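Local coordinates for protein PfkB family carbohydrate kinase (Listeria grayi DSM 20601, PDB 4GM6) that probably transfers a phosphate group from a nucleotide such as ATP to a sugar or related carbohydrate, as PfkB family kinases do, at residues 321-324 with 330-333; 313-318 with 333-338; 252-257 with 262-267; 299-302 with 306-309. All coordinates share one frame; numbering follows the deposited sequence.

Contact 1: residues 321-324 with 330-333; sequences GLKH and INPF
Lys323 sends CG off anti to the backbone N (chi1 165°) and then bends at chi2 (61°) and chi4 (70°), which lays its methylenes along Ile330 and Asn331 while NZ turns away. This is the C-terminal part of helix 309-323 in a ribokinase-type fold, meeting the loop that leads on to helix 335-344. Lys323 CD rests 3.5 Å from Ile330 O. The lysine and Asn331 slide past each other in opposite directions, with Lys323 CB 3.3 Å from Asn331 OD1, while Asn331 ND2 is held by Ala319 O one helical turn back. Lys323 NZ donates to the carbonyls of Ile326, Gly328 and Val289. In ribokinase relatives, backbone carbonyls just before the glycine-rich turn and in the loop after the second following helix are among the ligands of a monovalent cation. The ammonium group here is consistent with a replacement for that ion, and it ties this loop to the chain leading into helix 291-304.

The other end of the contact is apolar. Leu322 lies against the Phe333 ring, with CD1 over one face, while Pro332 CG covers the opposite face, 3.9 Å above the plane. Lys323 N is near the ring edge. Lys121 of the second subunit packs on both Leu322 and Phe333. The closest approach between these two side chains is from Leu322 CB to Phe333 CE2, 3.5 Å.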
loop_
_atom_site.group_PDB
_atom_site.type_symbol
_atom_site.label_atom_id
_atom_site.label_comp_id
_atom_site.label_asym_id
_atom_site.label_seq_id
_atom_site.Cartn_x
_atom_site.Cartn_y
_atom_site.Cartn_z
ATOM N N GLY C 321 13.339 20.344 15.390
ATOM C CA GLY C 321 13.489 20.445 13.946
ATOM C C GLY C 321 13.462 19.080 13.294
ATOM O O GLY C 321 12.748 18.864 12.309
ATOM N N LEU C 322 14.228 18.152 13.863
ATOM C CA LEU C 322 14.303 16.785 13.357
ATOM C C LEU C 322 12.956 16.070 13.422
ATOM O O LEU C 322 12.631 15.326 12.516
ATOM C CB LEU C 322 15.381 15.979 14.098
ATOM C CG LEU C 322 16.842 16.348 13.784
ATOM C CD1 LEU C 322 17.779 15.606 14.724
ATOM C CD2 LEU C 322 17.223 16.061 12.332
ATOM N N LYS C 323 12.182 16.290 14.487
ATOM C CA LYS C 323 10.868 15.648 14.619
ATOM C C LYS C 323 9.956 15.932 13.414
ATOM O O LYS C 323 9.126 15.110 13.053
ATOM C CB LYS C 323 10.156 16.083 15.920
ATOM C CG LYS C 323 8.662 15.743 15.951
ATOM C CD LYS C 323 8.421 14.246 15.840
ATOM C CE LYS C 323 6.961 13.929 15.544
ATOM N NZ LYS C 323 6.499 14.319 14.165
ATOM N N HIS C 324 10.115 17.098 12.798
ATOM C CA HIS C 324 9.277 17.479 11.669
ATOM C C HIS C 324 9.438 16.512 10.492
ATOM O O HIS C 324 8.571 16.442 9.638
ATOM C CB HIS C 324 9.595 18.910 11.228
ATOM C CG HIS C 324 8.997 19.964 12.106
ATOM N ND1 HIS C 324 9.468 20.236 13.372
ATOM C CD2 HIS C 324 7.973 20.828 11.892
ATOM C CE1 HIS C 324 8.752 21.212 13.906
ATOM N NE2 HIS C 324 7.838 21.586 13.028
ATOM N N ILE C 330 5.714 11.137 18.157
ATOM C CA ILE C 330 6.875 11.105 19.029
ATOM C C ILE C 330 8.181 11.230 18.248
ATOM O O ILE C 330 8.233 10.948 17.051
ATOM C CB ILE C 330 6.871 9.831 19.898
ATOM C CG1 ILE C 330 6.942 8.588 19.008
ATOM C CG2 ILE C 330 5.610 9.783 20.761
ATOM C CD1 ILE C 330 8.356 8.113 18.753
ATOM N N ASN C 331 9.222 11.664 18.946
ATOM C CA ASN C 331 10.543 11.900 18.372
ATOM C C ASN C 331 11.390 10.662 18.597
ATOM O O ASN C 331 11.601 10.259 19.734
ATOM C CB ASN C 331 11.191 13.120 19.055
ATOM C CG ASN C 331 12.136 13.876 18.137
ATOM O OD1 ASN C 331 12.159 13.660 16.921
ATOM N ND2 ASN C 331 12.898 14.795 18.709
ATOM N N PRO C 332 11.865 10.031 17.509
ATOM C CA PRO C 332 12.535 8.739 17.598
ATOM C C PRO C 332 14.040 8.808 17.838
ATOM O O PRO C 332 14.684 7.773 17.956
ATOM C CB PRO C 332 12.273 8.125 16.210
ATOM C CG PRO C 332 12.229 9.320 15.298
ATOM C CD PRO C 332 11.661 10.459 16.115
ATOM N N PHE C 333 14.603 10.006 17.914
ATOM C CA PHE C 333 16.051 10.126 17.890
ATOM C C PHE C 333 16.659 10.012 19.274
ATOM O O PHE C 333 16.073 10.489 20.260
ATOM C CB PHE C 333 16.455 11.446 17.222
ATOM C CG PHE C 333 15.853 11.631 15.862
ATOM C CD1 PHE C 333 16.323 10.911 14.775
ATOM C CD2 PHE C 333 14.799 12.500 15.676
ATOM C CE1 PHE C 333 15.753 11.070 13.526
ATOM C CE2 PHE C 333 14.230 12.664 14.431
ATOM C CZ PHE C 333 14.704 11.953 13.360
#

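Contact 2: residues 313-318 with 333-338; sequences VKFATA and FDEKTI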
loop_
_atom_site.group_PDB
_atom_site.type_symbol
_atom_site.label_atom_id
_atom_site.label_comp_id
_atom_site.label_asym_id
_atom_site.label_seq_id
_atom_site.Cartn_x
_atom_site.Cartn_y
_atom_site.Cartn_z
ATOM N N VAL C 313 18.821 25.406 24.769
ATOM C CA VAL C 313 18.067 25.988 23.659
ATOM C C VAL C 313 18.556 25.482 22.291
ATOM O O VAL C 313 17.762 25.316 21.365
ATOM C CB VAL C 313 18.076 27.528 23.696
ATOM C CG1 VAL C 313 19.415 28.079 23.214
ATOM C CG2 VAL C 313 16.924 28.087 22.869
ATOM N N LYS C 314 19.852 25.220 22.160
ATOM C CA LYS C 314 20.368 24.768 20.878
ATOM C C LYS C 314 19.985 23.322 20.630
ATOM O O LYS C 314 19.550 22.955 19.532
ATOM C CB LYS C 314 21.886 24.933 20.797
ATOM C CG LYS C 314 22.421 24.639 19.401
ATOM C CD LYS C 314 23.828 25.199 19.214
ATOM C CE LYS C 314 24.867 24.377 19.957
ATOM N NZ LYS C 314 26.251 24.802 19.596
ATOM N N PHE C 315 20.142 22.507 21.663
ATOM C CA PHE C 315 19.807 21.098 21.582
ATOM C C PHE C 315 18.320 20.909 21.308
ATOM O O PHE C 315 17.927 20.116 20.433
ATOM C CB PHE C 315 20.192 20.416 22.898
ATOM C CG PHE C 315 19.856 18.948 22.945
ATOM C CD1 PHE C 315 18.693 18.510 23.553
ATOM C CD2 PHE C 315 20.713 18.008 22.397
ATOM C CE1 PHE C 315 18.381 17.164 23.605
ATOM C CE2 PHE C 315 20.414 16.660 22.454
ATOM C CZ PHE C 315 19.244 16.239 23.058
ATOM N N ALA C 316 17.490 21.634 22.057
ATOM C CA ALA C 316 16.042 21.462 21.981
ATOM C C ALA C 316 15.478 21.916 20.642
ATOM O O ALA C 316 14.582 21.280 20.103
ATOM C CB ALA C 316 15.343 22.184 23.117
ATOM N N THR C 317 15.985 23.024 20.107
ATOM C CA THR C 317 15.524 23.459 18.797
ATOM C C THR C 317 15.899 22.432 17.721
ATOM O O THR C 317 15.131 22.195 16.791
ATOM C CB THR C 317 16.065 24.851 18.428
ATOM O OG1 THR C 317 15.792 25.760 19.504
ATOM C CG2 THR C 317 15.397 25.351 17.154
ATOM N N ALA C 318 17.072 21.815 17.856
ATOM C CA ALA C 318 17.489 20.772 16.926
ATOM C C ALA C 318 16.577 19.556 17.026
ATOM O O ALA C 318 16.197 18.958 16.015
ATOM C CB ALA C 318 18.932 20.377 17.187
ATOM N N PHE C 333 14.603 10.006 17.914
ATOM C CA PHE C 333 16.051 10.126 17.890
ATOM C C PHE C 333 16.659 10.012 19.274
ATOM O O PHE C 333 16.073 10.489 20.260
ATOM C CB PHE C 333 16.455 11.446 17.222
ATOM C CG PHE C 333 15.853 11.631 15.862
ATOM C CD1 PHE C 333 16.323 10.911 14.775
ATOM C CD2 PHE C 333 14.799 12.500 15.676
ATOM C CE1 PHE C 333 15.753 11.070 13.526
ATOM C CE2 PHE C 333 14.230 12.664 14.431
ATOM C CZ PHE C 333 14.704 11.953 13.360
ATOM N N ASP C 334 17.826 9.378 19.362
ATOM C CA ASP C 334 18.571 9.407 20.615
ATOM C C ASP C 334 19.357 10.704 20.770
ATOM O O ASP C 334 19.484 11.502 19.823
ATOM C CB ASP C 334 19.485 8.192 20.788
ATOM C CG ASP C 334 20.579 8.129 19.754
ATOM O OD1 ASP C 334 20.900 9.170 19.132
ATOM O OD2 ASP C 334 21.116 7.019 19.562
ATOM N N GLU C 335 19.871 10.914 21.976
ATOM C CA GLU C 335 20.546 12.160 22.316
ATOM C C GLU C 335 21.739 12.454 21.405
ATOM O O GLU C 335 21.916 13.583 20.946
ATOM C CB GLU C 335 21.003 12.155 23.776
ATOM C CG GLU C 335 21.791 13.407 24.128
ATOM C CD GLU C 335 22.211 13.477 25.588
ATOM O OE1 GLU C 335 21.823 12.596 26.376
ATOM O OE2 GLU C 335 22.929 14.429 25.944
ATOM N N LYS C 336 22.557 11.441 21.156
ATOM C CA LYS C 336 23.759 11.609 20.333
ATOM C C LYS C 336 23.399 12.091 18.922
ATOM O O LYS C 336 24.025 13.003 18.377
ATOM C CB LYS C 336 24.540 10.294 20.298
ATOM C CG LYS C 336 25.297 10.024 19.016
ATOM C CD LYS C 336 26.774 10.265 19.202
ATOM C CE LYS C 336 27.550 9.783 17.989
ATOM N NZ LYS C 336 28.942 10.291 18.049
ATOM N N THR C 337 22.370 11.487 18.343
ATOM C CA THR C 337 21.905 11.878 17.027
ATOM C C THR C 337 21.493 13.345 17.012
ATOM O O THR C 337 21.836 14.088 16.099
ATOM C CB THR C 337 20.708 11.025 16.601
ATOM O OG1 THR C 337 21.104 9.650 16.571
ATOM C CG2 THR C 337 20.217 11.448 15.236
ATOM N N ILE C 338 20.759 13.761 18.034
ATOM C CA ILE C 338 20.308 15.144 18.149
ATOM C C ILE C 338 21.483 16.095 18.371
ATOM O O ILE C 338 21.604 17.128 17.700
ATOM C CB ILE C 338 19.277 15.287 19.293
ATOM C CG1 ILE C 338 18.026 14.439 18.991
ATOM C CG2 ILE C 338 18.882 16.741 19.487
ATOM C CD1 ILE C 338 17.116 14.250 20.193
#
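Phe315 of helix 309-323 and Ile338 of helix 335-344 meet at about a right angle, and their contact is the tight part of this helix pair. With CG anti to the backbone N (chi1 178°), the phenyl ring extends across to the second helix and takes the isoleucine methyl over one face. Ile338 CG2 stands 3.7 Å from the ring centroid in a CH-pi contact, offset toward the rim, so that it comes within 3.3 Å of Phe315 CE2. The carbonyl of Glu335 lies at the ring edge, in its plane. Ala318 adds a slacker touch, its CB 4.3 Å from Ile338 CG2.

The outer side is polar and looser. Partly exposed Glu335 leaves only CG against the ring, 3.9 Å from Phe315 CE2, while its extended chain carries the carboxylate on toward His301 and Trp307. Exposed Asp334 is the N-cap of helix 335-344: its OD1 accepts from Thr337 N at 2.9 Å and from Thr337 OG1, the hydroxyl arriving from above the carboxylate plane. Helix 309-323 lies on the sheet, touching Tyr280 of strand 273-282, and the N-capped helix 335-344 packs on it, in the C-terminal helical part of the ribokinase-type alpha/beta fold.

Contact 3: residues 252-257 with 262-267; sequences TKRTVI and HLLQGH
Strands 252-256 and 262-267 run antiparallel, 4.5 Å apart at their closest and 165° between directions, as the two arms of a beta hairpin. Lys253 with Gln265 and Thr255 with Leu263 are the hydrogen-bonded pairs, joined by four backbone bonds. Lys253 N to Gln265 O is the shortest at 2.7 Å, while Gln265 N to Lys253 O is longer at 3.1 Å.

On the face that carries Thr252, Arg254 and Val256, the Arg254 guanidinium is gripped from its edge and from one face. Arg254 NH1 donates to His262 ND1 at 2.9 Å; NH1 lies in the imidazole plane and ND1 in the guanidinium plane, although the two planes stand 75° apart. A bend at chi3 (-67°) brings the group round to that nitrogen. Leu264 CD1 covers one guanidinium face, 3.9 Å above its centre, and also touches Thr252 CB at 3.7 Å. Val256 CG2 sits over a face of the imidazole. On the reverse face, Thr255 CB packs on Leu263 CB at 3.7 Å, and Lys253 CB leans on His267 CE1.

Strand 273-282 pairs with the far side of strand 261-270, Gln265 NE2 reaching its Ser277 O. Arg254 NH1 also bonds His324 NE2 beyond helix 309-323, and Tyr295 of helix 291-304 holds His267 O.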
loop_
_atom_site.group_PDB
_atom_site.type_symbol
_atom_site.label_atom_id
_atom_site.label_comp_id
_atom_site.label_asym_id
_atom_site.label_seq_id
_atom_site.Cartn_x
_atom_site.Cartn_y
_atom_site.Cartn_z
ATOM N N THR C 252 9.064 28.023 20.894
ATOM C CA THR C 252 9.675 28.204 19.586
ATOM C C THR C 252 9.033 29.392 18.896
ATOM O O THR C 252 7.874 29.703 19.126
ATOM C CB THR C 252 9.512 26.961 18.703
ATOM O OG1 THR C 252 8.141 26.569 18.698
ATOM C CG2 THR C 252 10.347 25.815 19.227
ATOM N N LYS C 253 9.797 30.091 18.078
ATOM C CA LYS C 253 9.197 31.089 17.223
ATOM C C LYS C 253 9.071 30.437 15.854
ATOM O O LYS C 253 10.071 30.062 15.240
ATOM C CB LYS C 253 10.042 32.360 17.151
ATOM C CG LYS C 253 9.430 33.424 16.257
ATOM C CD LYS C 253 10.312 34.658 16.143
ATOM C CE LYS C 253 9.902 35.494 14.940
ATOM N NZ LYS C 253 10.728 36.725 14.798
ATOM N N ARG C 254 7.833 30.284 15.401
ATOM C CA ARG C 254 7.542 29.600 14.160
ATOM C C ARG C 254 7.074 30.601 13.114
ATOM O O ARG C 254 6.107 31.334 13.319
ATOM C CB ARG C 254 6.470 28.530 14.389
ATOM C CG ARG C 254 6.257 27.606 13.203
ATOM C CD ARG C 254 5.104 26.661 13.462
ATOM N NE ARG C 254 5.402 25.717 14.536
ATOM C CZ ARG C 254 6.004 24.549 14.361
ATOM N NH1 ARG C 254 6.381 24.164 13.136
ATOM N NH2 ARG C 254 6.219 23.762 15.412
ATOM N N THR C 255 7.773 30.642 11.993
ATOM C CA THR C 255 7.352 31.487 10.896
ATOM C C THR C 255 6.769 30.588 9.820
ATOM O O THR C 255 7.495 29.874 9.136
ATOM C CB THR C 255 8.530 32.283 10.339
ATOM O OG1 THR C 255 9.249 32.862 11.434
ATOM C CG2 THR C 255 8.045 33.388 9.408
ATOM N N VAL C 256 5.452 30.611 9.692
ATOM C CA VAL C 256 4.768 29.776 8.715
ATOM C C VAL C 256 4.774 30.447 7.345
ATOM O O VAL C 256 4.116 31.464 7.142
ATOM C CB VAL C 256 3.332 29.501 9.168
ATOM C CG1 VAL C 256 2.656 28.511 8.238
ATOM C CG2 VAL C 256 3.335 28.970 10.594
ATOM N N ILE C 257 5.544 29.899 6.409
ATOM C CA ILE C 257 5.525 30.412 5.044
ATOM C C ILE C 257 4.446 29.661 4.262
ATOM O O ILE C 257 3.667 30.265 3.530
ATOM C CB ILE C 257 6.904 30.292 4.373
ATOM C CG1 ILE C 257 7.894 31.226 5.076
ATOM C CG2 ILE C 257 6.829 30.614 2.886
ATOM C CD1 ILE C 257 9.272 31.233 4.462
ATOM N N HIS C 262 8.395 26.081 7.009
ATOM C CA HIS C 262 8.395 26.834 8.259
ATOM C C HIS C 262 9.827 27.242 8.599
ATOM O O HIS C 262 10.777 26.535 8.256
ATOM C CB HIS C 262 7.897 25.963 9.418
ATOM C CG HIS C 262 6.433 25.645 9.382
ATOM N ND1 HIS C 262 5.790 25.021 10.430
ATOM C CD2 HIS C 262 5.485 25.876 8.443
ATOM C CE1 HIS C 262 4.517 24.840 10.119
ATOM N NE2 HIS C 262 4.303 25.364 8.925
ATOM N N LEU C 263 9.969 28.368 9.296
ATOM C CA LEU C 263 11.204 28.711 9.980
ATOM C C LEU C 263 10.966 28.442 11.464
ATOM O O LEU C 263 9.879 28.695 11.982
ATOM C CB LEU C 263 11.558 30.187 9.760
ATOM C CG LEU C 263 11.563 30.713 8.319
ATOM C CD1 LEU C 263 11.974 32.190 8.285
ATOM C CD2 LEU C 263 12.469 29.870 7.436
ATOM N N LEU C 264 11.968 27.904 12.147
ATOM C CA LEU C 264 11.805 27.540 13.545
ATOM C C LEU C 264 13.042 27.946 14.306
ATOM O O LEU C 264 14.155 27.641 13.893
ATOM C CB LEU C 264 11.616 26.033 13.692
ATOM C CG LEU C 264 11.086 25.603 15.058
ATOM C CD1 LEU C 264 9.585 25.870 15.126
ATOM C CD2 LEU C 264 11.370 24.130 15.285
ATOM N N GLN C 265 12.832 28.627 15.425
ATOM C CA GLN C 265 13.914 29.156 16.229
ATOM C C GLN C 265 13.474 29.006 17.677
ATOM O O GLN C 265 12.353 29.374 18.035
ATOM C CB GLN C 265 14.159 30.626 15.888
ATOM C CG GLN C 265 15.209 31.312 16.758
ATOM C CD GLN C 265 15.563 32.699 16.259
ATOM O OE1 GLN C 265 14.687 33.530 16.025
ATOM N NE2 GLN C 265 16.857 32.961 16.106
ATOM N N GLY C 266 14.324 28.420 18.505
ATOM C CA GLY C 266 13.956 28.221 19.905
ATOM C C GLY C 266 14.311 29.453 20.718
ATOM O O GLY C 266 15.303 30.124 20.426
ATOM N N HIS C 267 13.476 29.754 21.716
ATOM C CA HIS C 267 13.742 30.788 22.706
ATOM C C HIS C 267 13.730 30.143 24.095
ATOM O O HIS C 267 12.918 29.251 24.397
ATOM C CB HIS C 267 12.678 31.891 22.680
ATOM C CG HIS C 267 12.691 32.751 21.442
ATOM N ND1 HIS C 267 11.608 33.511 21.047
ATOM C CD2 HIS C 267 13.645 32.952 20.491
ATOM C CE1 HIS C 267 11.896 34.142 19.907
ATOM N NE2 HIS C 267 13.126 33.817 19.546
#

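Contact 4: residues 299-302 with 306-309; sequences VLHG and EWRP
The indole of Trp307 has Gly302 CA over one face, 3.5 Å above the plane and offset toward the rim, and the edge of the His301 imidazole comes to the same face. The backbone beneath is a Schellman motif that ends helix 291-304. The two rings form an offset edge-to-face pair: the His301 ring and the six-membered ring of Trp307 have centroids 4.9 Å apart and planes at 85°. The imidazole touches with its CD2-NE2 side, since His301 CD2 and His301 NE2 both lie 3.5 Å from Trp307 CH2. Through CZ3 the indole meets the Phe315 ring of helix 309-323 in a second edge-to-face pair, and Glu335 of helix 335-344 touches both Trp307 and His301.

Glu306 is the first residue to leave helical geometry, and its positive phi (63°) turns the chain so that Trp307 folds back against the final turns. Gly302 has no side chain, and so the indole settles directly on the helix backbone, with Trp307 CE3 3.7 Å from Gly302 CA. His301 CG is anti to the backbone N, which directs the ring toward the tryptophan. His301 ND1 is hydrogen-bonded to His71 NE2, a bond that should limit rotation of the imidazole.

Beyond the tryptophan, Arg308 already occupies the N-cap position of helix 309-323, so the reversal between consecutive helices is short. The six-to-one bond that marks the Schellman motif runs from Trp307 N to Gly302 O, 3.1 Å, with the donor in the carbonyl plane.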
loop_
_atom_site.group_PDB
_atom_site.type_symbol
_atom_site.label_atom_id
_atom_site.label_comp_id
_atom_site.label_asym_id
_atom_site.label_seq_id
_atom_site.Cartn_x
_atom_site.Cartn_y
_atom_site.Cartn_z
ATOM N N VAL C 299 14.009 20.609 26.103
ATOM C CA VAL C 299 14.348 21.679 27.022
ATOM C C VAL C 299 14.445 21.109 28.422
ATOM O O VAL C 299 15.404 21.390 29.139
ATOM C CB VAL C 299 13.324 22.828 27.014
ATOM C CG1 VAL C 299 13.551 23.737 28.232
ATOM C CG2 VAL C 299 13.423 23.616 25.717
ATOM N N LEU C 300 13.454 20.307 28.804
ATOM C CA LEU C 300 13.446 19.690 30.130
ATOM C C LEU C 300 14.704 18.832 30.292
ATOM O O LEU C 300 15.356 18.870 31.322
ATOM C CB LEU C 300 12.154 18.880 30.381
ATOM C CG LEU C 300 10.842 19.666 30.610
ATOM C CD1 LEU C 300 9.600 18.774 30.643
ATOM C CD2 LEU C 300 10.881 20.522 31.875
ATOM N N HIS C 301 15.068 18.080 29.263
ATOM C CA HIS C 301 16.293 17.278 29.340
ATOM C C HIS C 301 17.484 18.158 29.711
ATOM O O HIS C 301 18.285 17.800 30.569
ATOM C CB HIS C 301 16.550 16.516 28.026
ATOM C CG HIS C 301 17.869 15.798 27.988
ATOM N ND1 HIS C 301 18.173 14.751 28.832
ATOM C CD2 HIS C 301 18.960 15.974 27.203
ATOM C CE1 HIS C 301 19.392 14.313 28.569
ATOM N NE2 HIS C 301 19.892 15.037 27.584
ATOM N N GLY C 302 17.579 19.325 29.080
ATOM C CA GLY C 302 18.694 20.236 29.315
ATOM C C GLY C 302 18.635 20.833 30.708
ATOM O O GLY C 302 19.661 21.003 31.368
ATOM N N GLU C 306 21.387 19.943 33.850
ATOM C CA GLU C 306 22.080 21.125 34.341
ATOM C C GLU C 306 22.986 21.762 33.294
ATOM O O GLU C 306 24.012 22.351 33.637
ATOM C CB GLU C 306 22.884 20.789 35.595
ATOM C CG GLU C 306 22.100 19.975 36.605
ATOM C CD GLU C 306 22.541 20.259 38.020
ATOM O OE1 GLU C 306 21.708 20.122 38.937
ATOM O OE2 GLU C 306 23.717 20.638 38.207
ATOM N N TRP C 307 22.609 21.639 32.024
ATOM C CA TRP C 307 23.341 22.295 30.950
ATOM C C TRP C 307 23.158 23.796 31.045
ATOM O O TRP C 307 22.245 24.273 31.705
ATOM C CB TRP C 307 22.821 21.841 29.589
ATOM C CG TRP C 307 23.030 20.393 29.298
ATOM C CD1 TRP C 307 23.788 19.507 30.010
ATOM C CD2 TRP C 307 22.504 19.671 28.184
ATOM N NE1 TRP C 307 23.744 18.266 29.415
ATOM C CE2 TRP C 307 22.965 18.342 28.291
ATOM C CE3 TRP C 307 21.678 20.016 27.111
ATOM C CZ2 TRP C 307 22.630 17.358 27.361
ATOM C CZ3 TRP C 307 21.345 19.037 26.184
ATOM C CH2 TRP C 307 21.822 17.724 26.317
ATOM N N ARG C 308 24.010 24.545 30.362
ATOM C CA ARG C 308 23.837 25.990 30.316
ATOM C C ARG C 308 22.691 26.370 29.374
ATOM O O ARG C 308 22.313 25.591 28.496
ATOM C CB ARG C 308 25.147 26.680 29.931
ATOM C CG ARG C 308 26.196 26.591 31.034
ATOM C CD ARG C 308 27.604 26.882 30.541
ATOM N NE ARG C 308 27.863 26.225 29.265
ATOM C CZ ARG C 308 28.054 26.878 28.125
ATOM N NH1 ARG C 308 28.033 28.206 28.119
ATOM N NH2 ARG C 308 28.275 26.208 26.999
ATOM N N PRO C 309 22.131 27.573 29.561
ATOM C CA PRO C 309 20.995 28.013 28.751
ATOM C C PRO C 309 21.244 27.871 27.242
ATOM O O PRO C 309 20.381 27.365 26.523
ATOM C CB PRO C 309 20.838 29.487 29.130
ATOM C CG PRO C 309 21.456 29.607 30.495
ATOM C CD PRO C 309 22.573 28.602 30.524
#

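Overall arrangement
Helix 309-323 is common to contacts 1 and 2, which share Phe333 and touch where Leu322 CD1 nears Ile338 CA. Both are buried; contact 1 adds a lysine among carbonyls and a subunit neighbour, whereas contact 2 joins helices by apolar and CH-pi packing. Contact 4, only partly buried, shapes the turn into the same helix; its Trp307 meets Phe315 of contact 2, and Glu335 of contact 2 packs on its His301 and Trp307. Contact 3 differs in kind, a partly buried hairpin held by backbone hydrogen bonds. Thr317 of contact 2 packs on its Gly266, and Arg254 links it to His324 of contact 1. Contacts 3 and 4 do not touch; their nearest atoms are about 6 Å apart.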